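B-agarase (Saccharophagus degradans, PDB 4BQ2) hydrolyses beta-1,4 linkages of agarose as a family 50 glycoside hydrolase, acting as an exo-beta-agarase. Local coordinates at residues M454-K463 with A577-V586; D500-L511 with R568-Y578. All blocks are in the same frame, centred on the assembly; numbering follows the deposited sequence.

Interaction 1: residues M454-K463 with A577-V586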
loop_
_atom_site.group_PDB
_atom_site.type_symbol
_atom_site.label_atom_id
_atom_site.label_comp_id
_atom_site.label_asym_id
_atom_site.label_seq_id
_atom_site.Cartn_x
_atom_site.Cartn_y
_atom_site.Cartn_z
ATOM N N MET A 454 4.327 17.916 3.759
ATOM C CA MET A 454 3.408 17.979 4.906
ATOM C C MET A 454 2.832 19.387 5.064
ATOM O O MET A 454 3.513 20.386 4.749
ATOM C CB MET A 454 4.140 17.517 6.167
ATOM C CG MET A 454 4.427 16.027 6.160
ATOM S SD MET A 454 2.911 15.021 6.231
ATOM C CE MET A 454 2.505 15.202 7.976
ATOM N N PRO A 455 1.570 19.484 5.532
ATOM C CA PRO A 455 0.937 20.771 5.632
ATOM C C PRO A 455 1.436 21.562 6.830
ATOM O O PRO A 455 1.748 20.974 7.864
ATOM C CB PRO A 455 -0.556 20.413 5.842
ATOM C CG PRO A 455 -0.517 19.079 6.548
ATOM C CD PRO A 455 0.648 18.379 5.878
ATOM N N ASP A 456 1.506 22.876 6.688
ATOM C CA ASP A 456 1.714 23.731 7.868
ATOM C C ASP A 456 0.364 23.968 8.502
ATOM O O ASP A 456 -0.381 24.840 8.079
ATOM C CB ASP A 456 2.364 25.084 7.532
ATOM C CG ASP A 456 2.773 25.834 8.791
ATOM O OD1 ASP A 456 2.031 25.705 9.792
ATOM O OD2 ASP A 456 3.842 26.505 8.810
ATOM N N VAL A 457 0.061 23.173 9.518
ATOM C CA VAL A 457 -1.261 23.105 10.103
ATOM C C VAL A 457 -1.566 24.310 10.973
ATOM O O VAL A 457 -2.684 24.443 11.462
ATOM C CB VAL A 457 -1.420 21.809 10.914
ATOM C CG1 VAL A 457 -1.352 20.609 9.977
ATOM C CG2 VAL A 457 -0.315 21.691 11.990
ATOM N N PHE A 458 -0.558 25.163 11.196
ATOM C CA PHE A 458 -0.769 26.429 11.915
ATOM C C PHE A 458 -1.057 27.616 10.971
ATOM O O PHE A 458 -1.447 28.697 11.417
ATOM C CB PHE A 458 0.442 26.715 12.829
ATOM C CG PHE A 458 0.496 25.830 14.051
ATOM C CD1 PHE A 458 -0.205 26.179 15.212
ATOM C CD2 PHE A 458 1.236 24.672 14.052
ATOM C CE1 PHE A 458 -0.167 25.363 16.346
ATOM C CE2 PHE A 458 1.268 23.860 15.169
ATOM C CZ PHE A 458 0.570 24.207 16.315
ATOM N N ASP A 459 -0.859 27.414 9.666
ATOM C CA ASP A 459 -1.234 28.401 8.656
ATOM C C ASP A 459 -2.779 28.466 8.587
ATOM O O ASP A 459 -3.440 27.434 8.433
ATOM C CB ASP A 459 -0.598 28.009 7.312
ATOM C CG ASP A 459 -0.940 28.970 6.172
ATOM O OD1 ASP A 459 -1.677 29.961 6.386
ATOM O OD2 ASP A 459 -0.492 28.690 5.035
ATOM N N PRO A 460 -3.363 29.673 8.754
ATOM C CA PRO A 460 -4.840 29.767 8.682
ATOM C C PRO A 460 -5.442 29.180 7.383
ATOM O O PRO A 460 -6.529 28.607 7.413
ATOM C CB PRO A 460 -5.099 31.282 8.799
ATOM C CG PRO A 460 -3.941 31.764 9.672
ATOM C CD PRO A 460 -2.748 30.959 9.192
ATOM N N GLU A 461 -4.713 29.284 6.275
ATOM C CA GLU A 461 -5.115 28.687 5.001
ATOM C C GLU A 461 -5.226 27.167 5.028
ATOM O O GLU A 461 -6.041 26.609 4.264
ATOM C CB GLU A 461 -4.199 29.128 3.852
ATOM C CG GLU A 461 -4.634 28.653 2.457
ATOM C CD GLU A 461 -5.934 29.301 1.972
ATOM O OE1 GLU A 461 -6.433 30.256 2.636
ATOM O OE2 GLU A 461 -6.461 28.856 0.920
ATOM N N PHE A 462 -4.432 26.482 5.869
ATOM C CA PHE A 462 -4.677 25.055 6.048
ATOM C C PHE A 462 -6.122 24.809 6.552
ATOM O O PHE A 462 -6.862 23.981 5.996
ATOM C CB PHE A 462 -3.635 24.362 6.956
ATOM C CG PHE A 462 -3.950 22.890 7.196
ATOM C CD1 PHE A 462 -3.803 21.952 6.172
ATOM C CD2 PHE A 462 -4.453 22.461 8.422
ATOM C CE1 PHE A 462 -4.118 20.612 6.375
ATOM C CE2 PHE A 462 -4.765 21.108 8.633
ATOM C CZ PHE A 462 -4.605 20.194 7.608
ATOM N N LYS A 463 -6.536 25.541 7.584
ATOM C CA LYS A 463 -7.903 25.401 8.081
ATOM C C LYS A 463 -8.953 25.779 7.026
ATOM O O LYS A 463 -10.000 25.111 6.885
ATOM C CB LYS A 463 -8.105 26.244 9.353
ATOM C CG LYS A 463 -9.556 26.248 9.854
ATOM C CD LYS A 463 -9.647 26.816 11.273
ATOM C CE LYS A 463 -11.085 27.031 11.705
ATOM N NZ LYS A 463 -11.146 27.496 13.128
ATOM N N ALA A 577 2.721 18.554 19.405
ATOM C CA ALA A 577 1.983 19.781 19.163
ATOM C C ALA A 577 1.566 19.925 17.695
ATOM O O ALA A 577 0.427 20.346 17.397
ATOM C CB ALA A 577 2.781 20.987 19.645
ATOM N N TYR A 578 2.468 19.550 16.787
ATOM C CA TYR A 578 2.178 19.538 15.352
ATOM C C TYR A 578 0.980 18.600 15.039
ATOM O O TYR A 578 -0.006 19.006 14.396
ATOM C CB TYR A 578 3.425 19.096 14.551
ATOM C CG TYR A 578 3.143 18.963 13.046
ATOM C CD1 TYR A 578 3.136 20.094 12.209
ATOM C CD2 TYR A 578 2.832 17.729 12.475
ATOM C CE1 TYR A 578 2.844 19.987 10.837
ATOM C CE2 TYR A 578 2.552 17.619 11.104
ATOM C CZ TYR A 578 2.544 18.751 10.293
ATOM O OH TYR A 578 2.279 18.655 8.915
ATOM N N ALA A 579 1.086 17.350 15.475
ATOM C CA ALA A 579 0.006 16.381 15.279
ATOM C C ALA A 579 -1.323 16.767 15.972
ATOM O O ALA A 579 -2.398 16.612 15.375
ATOM C CB ALA A 579 0.453 14.987 15.672
ATOM N N ASP A 580 -1.264 17.278 17.205
ATOM C CA ASP A 580 -2.480 17.813 17.841
ATOM C C ASP A 580 -3.194 18.872 16.996
ATOM O O ASP A 580 -4.422 18.831 16.844
ATOM C CB ASP A 580 -2.152 18.441 19.191
ATOM C CG ASP A 580 -1.975 17.420 20.305
ATOM O OD1 ASP A 580 -2.375 16.237 20.168
ATOM O OD2 ASP A 580 -1.426 17.818 21.357
ATOM N N GLN A 581 -2.417 19.794 16.425
ATOM C CA GLN A 581 -2.979 20.862 15.608
ATOM C C GLN A 581 -3.559 20.338 14.292
ATOM O O GLN A 581 -4.629 20.830 13.839
ATOM C CB GLN A 581 -1.934 21.975 15.380
ATOM C CG GLN A 581 -2.395 23.119 14.490
ATOM C CD GLN A 581 -3.493 24.015 15.083
ATOM O OE1 GLN A 581 -3.809 23.960 16.280
ATOM N NE2 GLN A 581 -4.068 24.863 14.234
ATOM N N TYR A 582 -2.860 19.366 13.673
ATOM C CA TYR A 582 -3.371 18.721 12.463
ATOM C C TYR A 582 -4.767 18.126 12.752
ATOM O O TYR A 582 -5.759 18.446 12.056
ATOM C CB TYR A 582 -2.418 17.619 11.943
ATOM C CG TYR A 582 -3.057 16.835 10.809
ATOM C CD1 TYR A 582 -3.016 17.306 9.487
ATOM C CD2 TYR A 582 -3.750 15.652 11.063
ATOM C CE1 TYR A 582 -3.634 16.591 8.457
ATOM C CE2 TYR A 582 -4.391 14.959 10.052
ATOM C CZ TYR A 582 -4.330 15.431 8.756
ATOM O OH TYR A 582 -4.962 14.707 7.781
ATOM N N PHE A 583 -4.847 17.279 13.788
ATOM C CA PHE A 583 -6.097 16.563 14.102
ATOM C C PHE A 583 -7.201 17.441 14.654
ATOM O O PHE A 583 -8.371 17.204 14.344
ATOM C CB PHE A 583 -5.850 15.343 15.007
ATOM C CG PHE A 583 -5.173 14.217 14.303
ATOM C CD1 PHE A 583 -5.857 13.499 13.324
ATOM C CD2 PHE A 583 -3.825 13.906 14.552
ATOM C CE1 PHE A 583 -5.222 12.494 12.610
ATOM C CE2 PHE A 583 -3.189 12.869 13.853
ATOM C CZ PHE A 583 -3.898 12.158 12.892
ATOM N N LYS A 584 -6.816 18.478 15.404
ATOM C CA LYS A 584 -7.738 19.515 15.894
ATOM C C LYS A 584 -8.434 20.193 14.722
ATOM O O LYS A 584 -9.679 20.271 14.672
ATOM C CB LYS A 584 -7.028 20.560 16.767
ATOM C CG LYS A 584 -7.997 21.521 17.480
ATOM C CD LYS A 584 -7.270 22.570 18.315
ATOM C CE LYS A 584 -8.233 23.605 18.881
ATOM N NZ LYS A 584 -7.553 24.920 19.159
ATOM N N VAL A 585 -7.648 20.654 13.760
ATOM C CA VAL A 585 -8.214 21.375 12.616
ATOM C C VAL A 585 -9.084 20.462 11.755
ATOM O O VAL A 585 -10.191 20.852 11.356
ATOM C CB VAL A 585 -7.124 22.045 11.753
ATOM C CG1 VAL A 585 -7.684 22.522 10.421
ATOM C CG2 VAL A 585 -6.540 23.216 12.497
ATOM N N VAL A 586 -8.598 19.260 11.478
ATOM C CA VAL A 586 -9.378 18.351 10.626
ATOM C C VAL A 586 -10.673 17.909 11.302
ATOM O O VAL A 586 -11.759 17.936 10.673
ATOM C CB VAL A 586 -8.569 17.141 10.149
ATOM C CG1 VAL A 586 -9.473 16.091 9.493
ATOM C CG2 VAL A 586 -7.518 17.583 9.143
#

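Interaction 2: residues D500-L511 with R568-Y578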
loop_
_atom_site.group_PDB
_atom_site.type_symbol
_atom_site.label_atom_id
_atom_site.label_comp_id
_atom_site.label_asym_id
_atom_site.label_seq_id
_atom_site.Cartn_x
_atom_site.Cartn_y
_atom_site.Cartn_z
ATOM N N ASP A 500 15.945 7.595 15.140
ATOM C CA ASP A 500 15.350 8.639 15.959
ATOM C C ASP A 500 15.269 9.972 15.194
ATOM O O ASP A 500 14.242 10.667 15.238
ATOM C CB ASP A 500 16.054 8.730 17.315
ATOM C CG ASP A 500 15.674 7.570 18.223
ATOM O OD1 ASP A 500 14.452 7.356 18.394
ATOM O OD2 ASP A 500 16.586 6.871 18.747
ATOM N N LYS A 501 16.311 10.284 14.425
ATOM C CA LYS A 501 16.248 11.451 13.557
ATOM C C LYS A 501 15.204 11.370 12.456
ATOM O O LYS A 501 14.640 12.420 12.066
ATOM C CB LYS A 501 17.610 11.774 12.958
ATOM C CG LYS A 501 18.584 12.316 14.007
ATOM C CD LYS A 501 19.883 12.722 13.357
ATOM C CE LYS A 501 20.932 13.064 14.396
ATOM N NZ LYS A 501 22.110 13.642 13.715
ATOM N N ALA A 502 14.938 10.157 11.957
ATOM C CA ALA A 502 13.879 9.984 10.943
ATOM C C ALA A 502 12.537 10.191 11.628
ATOM O O ALA A 502 11.679 10.901 11.137
ATOM C CB ALA A 502 13.949 8.600 10.309
ATOM N N GLN A 503 12.374 9.558 12.772
ATOM C CA GLN A 503 11.129 9.663 13.540
ATOM C C GLN A 503 10.755 11.125 13.858
ATOM O O GLN A 503 9.567 11.531 13.757
ATOM C CB GLN A 503 11.199 8.813 14.812
ATOM C CG GLN A 503 10.000 9.088 15.725
ATOM C CD GLN A 503 9.396 7.859 16.384
ATOM O OE1 GLN A 503 9.172 7.865 17.596
ATOM N NE2 GLN A 503 9.058 6.830 15.585
ATOM N N TYR A 504 11.766 11.917 14.198
ATOM C CA TYR A 504 11.558 13.331 14.563
ATOM C C TYR A 504 11.911 14.269 13.421
ATOM O O TYR A 504 12.346 15.415 13.624
ATOM C CB TYR A 504 12.314 13.673 15.874
ATOM C CG TYR A 504 11.718 12.910 17.026
ATOM C CD1 TYR A 504 10.397 13.149 17.432
ATOM C CD2 TYR A 504 12.421 11.888 17.651
ATOM C CE1 TYR A 504 9.815 12.408 18.459
ATOM C CE2 TYR A 504 11.858 11.149 18.693
ATOM C CZ TYR A 504 10.554 11.424 19.093
ATOM O OH TYR A 504 9.970 10.707 20.087
ATOM N N GLY A 505 11.705 13.784 12.198
ATOM C CA GLY A 505 12.077 14.570 11.021
ATOM C C GLY A 505 11.354 15.898 10.895
ATOM O O GLY A 505 11.940 16.871 10.429
ATOM N N ILE A 506 10.073 15.950 11.284
ATOM C CA ILE A 506 9.324 17.224 11.205
ATOM C C ILE A 506 9.883 18.268 12.190
ATOM O O ILE A 506 10.150 19.394 11.790
ATOM C CB ILE A 506 7.784 17.032 11.320
ATOM C CG1 ILE A 506 7.264 16.258 10.091
ATOM C CG2 ILE A 506 7.071 18.383 11.375
ATOM C CD1 ILE A 506 5.805 15.852 10.213
ATOM N N PRO A 507 10.068 17.894 13.486
ATOM C CA PRO A 507 10.745 18.840 14.384
ATOM C C PRO A 507 12.136 19.248 13.906
ATOM O O PRO A 507 12.447 20.426 13.906
ATOM C CB PRO A 507 10.826 18.070 15.698
ATOM C CG PRO A 507 9.560 17.289 15.697
ATOM C CD PRO A 507 9.419 16.807 14.256
ATOM N N ILE A 508 12.938 18.289 13.458
ATOM C CA ILE A 508 14.311 18.590 13.065
ATOM C C ILE A 508 14.316 19.555 11.885
ATOM O O ILE A 508 14.944 20.613 11.943
ATOM C CB ILE A 508 15.082 17.279 12.786
ATOM C CG1 ILE A 508 15.320 16.548 14.112
ATOM C CG2 ILE A 508 16.355 17.498 11.967
ATOM C CD1 ILE A 508 15.983 15.194 13.963
ATOM N N HIS A 509 13.599 19.209 10.814
ATOM C CA HIS A 509 13.545 20.084 9.637
ATOM C C HIS A 509 12.960 21.475 9.940
ATOM O O HIS A 509 13.443 22.494 9.430
ATOM C CB HIS A 509 12.739 19.420 8.514
ATOM C CG HIS A 509 12.813 20.146 7.195
ATOM N ND1 HIS A 509 12.042 21.255 6.905
ATOM C CD2 HIS A 509 13.547 19.894 6.080
ATOM C CE1 HIS A 509 12.319 21.674 5.683
ATOM N NE2 HIS A 509 13.228 20.866 5.160
ATOM N N THR A 510 11.903 21.522 10.747
ATOM C CA THR A 510 11.257 22.803 11.021
ATOM C C THR A 510 12.105 23.694 11.926
ATOM O O THR A 510 12.158 24.925 11.722
ATOM C CB THR A 510 9.865 22.592 11.617
ATOM O OG1 THR A 510 9.152 21.681 10.767
ATOM C CG2 THR A 510 9.105 23.925 11.689
ATOM N N LEU A 511 12.760 23.079 12.909
ATOM C CA LEU A 511 13.654 23.825 13.810
ATOM C C LEU A 511 14.796 24.445 13.013
ATOM O O LEU A 511 15.303 25.507 13.377
ATOM C CB LEU A 511 14.198 22.936 14.925
ATOM C CG LEU A 511 13.207 22.689 16.064
ATOM C CD1 LEU A 511 13.746 21.622 17.004
ATOM C CD2 LEU A 511 12.879 23.981 16.810
ATOM N N ARG A 568 15.621 14.766 22.401
ATOM C CA ARG A 568 14.481 13.866 22.230
ATOM C C ARG A 568 13.170 14.392 22.878
ATOM O O ARG A 568 12.096 14.377 22.244
ATOM C CB ARG A 568 14.812 12.472 22.764
ATOM C CG ARG A 568 13.705 11.479 22.526
ATOM C CD ARG A 568 14.027 10.126 23.170
ATOM N NE ARG A 568 15.351 9.652 22.763
ATOM C CZ ARG A 568 15.601 8.967 21.648
ATOM N NH1 ARG A 568 14.604 8.650 20.818
ATOM N NH2 ARG A 568 16.849 8.602 21.359
ATOM N N ALA A 569 13.257 14.856 24.127
ATOM C CA ALA A 569 12.077 15.370 24.840
ATOM C C ALA A 569 11.458 16.532 24.075
ATOM O O ALA A 569 10.230 16.634 23.957
ATOM C CB ALA A 569 12.446 15.806 26.259
ATOM N N ASP A 570 12.311 17.395 23.546
ATOM C CA ASP A 570 11.892 18.545 22.765
ATOM C C ASP A 570 11.281 18.164 21.419
ATOM O O ASP A 570 10.243 18.741 21.008
ATOM C CB ASP A 570 13.049 19.545 22.589
ATOM C CG ASP A 570 13.398 20.270 23.900
ATOM O OD1 ASP A 570 12.539 20.312 24.800
ATOM O OD2 ASP A 570 14.520 20.802 24.023
ATOM N N TYR A 571 11.909 17.223 20.722
ATOM C CA TYR A 571 11.349 16.790 19.445
ATOM C C TYR A 571 9.998 16.123 19.689
ATOM O O TYR A 571 9.054 16.360 18.933
ATOM C CB TYR A 571 12.264 15.804 18.741
ATOM C CG TYR A 571 13.626 16.311 18.330
ATOM C CD1 TYR A 571 13.894 17.677 18.182
ATOM C CD2 TYR A 571 14.651 15.397 18.052
ATOM C CE1 TYR A 571 15.138 18.108 17.755
ATOM C CE2 TYR A 571 15.908 15.819 17.658
ATOM C CZ TYR A 571 16.144 17.178 17.514
ATOM O OH TYR A 571 17.386 17.600 17.116
ATOM N N SER A 572 9.911 15.328 20.762
ATOM C CA SER A 572 8.654 14.659 21.139
ATOM C C SER A 572 7.541 15.692 21.395
ATOM O O SER A 572 6.438 15.567 20.863
ATOM C CB SER A 572 8.829 13.763 22.360
ATOM O OG SER A 572 7.620 13.048 22.619
ATOM N N MET A 573 7.853 16.719 22.184
ATOM C CA MET A 573 6.911 17.780 22.494
ATOM C C MET A 573 6.427 18.515 21.217
ATOM O O MET A 573 5.223 18.810 21.071
ATOM C CB MET A 573 7.552 18.782 23.486
ATOM C CG MET A 573 6.803 20.105 23.603
ATOM S SD MET A 573 7.545 21.223 24.807
ATOM C CE MET A 573 8.763 22.010 23.757
ATOM N N LEU A 574 7.365 18.823 20.325
ATOM C CA LEU A 574 7.069 19.547 19.076
ATOM C C LEU A 574 6.239 18.694 18.094
ATOM O O LEU A 574 5.315 19.205 17.423
ATOM C CB LEU A 574 8.358 20.015 18.393
ATOM C CG LEU A 574 9.244 20.942 19.244
ATOM C CD1 LEU A 574 10.474 21.373 18.475
ATOM C CD2 LEU A 574 8.476 22.131 19.783
ATOM N N LEU A 575 6.586 17.409 18.004
ATOM C CA LEU A 575 5.812 16.478 17.167
ATOM C C LEU A 575 4.377 16.358 17.691
ATOM O O LEU A 575 3.437 16.370 16.901
ATOM C CB LEU A 575 6.479 15.086 17.045
ATOM C CG LEU A 575 5.872 14.136 15.977
ATOM C CD1 LEU A 575 5.760 14.825 14.606
ATOM C CD2 LEU A 575 6.634 12.831 15.854
ATOM N N SER A 576 4.219 16.247 19.013
ATOM C CA SER A 576 2.914 16.161 19.612
ATOM C C SER A 576 2.115 17.375 19.272
ATOM O O SER A 576 0.962 17.254 18.879
ATOM C CB SER A 576 2.981 15.984 21.138
ATOM O OG SER A 576 3.354 14.655 21.464
ATOM N N ALA A 577 2.721 18.554 19.405
ATOM C CA ALA A 577 1.983 19.781 19.163
ATOM C C ALA A 577 1.566 19.925 17.695
ATOM O O ALA A 577 0.427 20.346 17.397
ATOM C CB ALA A 577 2.781 20.987 19.645
ATOM N N TYR A 578 2.468 19.550 16.787
ATOM C CA TYR A 578 2.178 19.538 15.352
ATOM C C TYR A 578 0.980 18.600 15.039
ATOM O O TYR A 578 -0.006 19.006 14.396
ATOM C CB TYR A 578 3.425 19.096 14.551
ATOM C CG TYR A 578 3.143 18.963 13.046
ATOM C CD1 TYR A 578 3.136 20.094 12.209
ATOM C CD2 TYR A 578 2.832 17.729 12.475
ATOM C CE1 TYR A 578 2.844 19.987 10.837
ATOM C CE2 TYR A 578 2.552 17.619 11.104
ATOM C CZ TYR A 578 2.544 18.751 10.293
ATOM O OH TYR A 578 2.279 18.655 8.915
HETATM O O HOH W 1 11.445 8.572 21.059
#

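Interaction 1: residues M454-K463 with A577-V586
Gln581 lies flat over one face of the Phe458 ring, its CG 3.6 Å from the ring centroid and close to the normal. Its amide plane is turned just 14° from the ring, so that a CH-pi contact runs on into a stack of amide on ring. The backbone CA of Tyr578 approaches the edge of the same ring. Val457 CG1 lies above one face of the Phe462 ring, offset toward the rim, and also meets the edge of Tyr582, 3.7 Å from its CD1. One face of the Tyr582 ring has Val586 CG2 over it, toward the rim. Phe462 and Tyr582 meet obliquely, their planes 34° apart. At the edge of the Tyr578 ring is Pro455 O, which takes the phenol hydrogen on an in-plane lone pair, OH to O 2.6 Å.

A bend at chi2 (68°) turns the amide of Gln581 so that NE2 donates to Val457 O, 3.1 Å away, with the acceptor in the amide plane. One bond ties helix 565-593 to the end of strand 454-455, the other to the loop that leads into helix 460-477. That loop is a type I turn from Asp456 to Asp459, reinforced by an Asx turn in which Asp456 OD1 accepts from Phe458 N; Asp459 then N-caps the new helix, its OD1 receiving Glu461 N.

Beyond the turn, Val585 CG1 packs 3.7 Å from Phe462 CE2 and equally close to Lys463 CA. Phe441 meets the Phe462 ring edge-to-face, while Tyr582 carries its hydroxyl onward to a hydrogen bond with Asp489.

Interaction 2: residues D500-L511 with R568-Y578
Helix 505-511 crosses helix 568-578 almost at a right angle (97°), the two axes 8.7 Å apart at closest, and Pro507 and Tyr571 bring the backbones nearest, CA to CA 5.5 Å. Pro507 CG rests 3.4 Å from Tyr571 O. Around this point Tyr571 is enclosed by several side chains: Ile508 CG1 lies over one ring face, 3.8 Å from the centroid, Leu511 CD1 comes at the edge, and Tyr504 packs obliquely, its CG 3.4 Å from Tyr571 CB. Leu511 CD1 also meets Leu574 CD1, and Ile506 CG2 sits over a face of the Tyr578 ring.

At the far end Arg568 grips Asp500 end-on in a salt bridge, NH1 to OD1 2.8 Å and NH2 to OD2 3.1 Å. A bend at chi3 (-52°) turns the guanidinium to the carboxylate, yet the planes stand 82° apart, and both oxygens are approached from above the carboxylate plane. One water links Arg568 NH1 to Tyr504 OH.

Glu612 of helix 611-620 accepts from Tyr504 and Ser572, while helix 519-532 packs on Met573 and Ala577, and strand 454-455 reaches Ile506 through Met454.

Both interactions use helix 565-593: interaction 2 takes its earlier turns and interaction 1 its later ones, with Ala577 and Tyr578 common to the two. The centres of the two contacts lie about 15 Å apart. Tyr578 joins the two, since its hydroxyl serves 454-463 while a ring face is given to 500-511. The partner segments also touch directly, Met454 CE lying 4.0 Å from Ile506 CD1, so three pieces of chain meet around that tyrosine. In sequence, 500-511 and 568-578 both fall within the span from 454 to 586, in a region that resembles the beta-galactosidase family. The calcium ion is bound by Asp7, Glu9, Ser37, Lys38 and Asp185, none of which belongs to either contact.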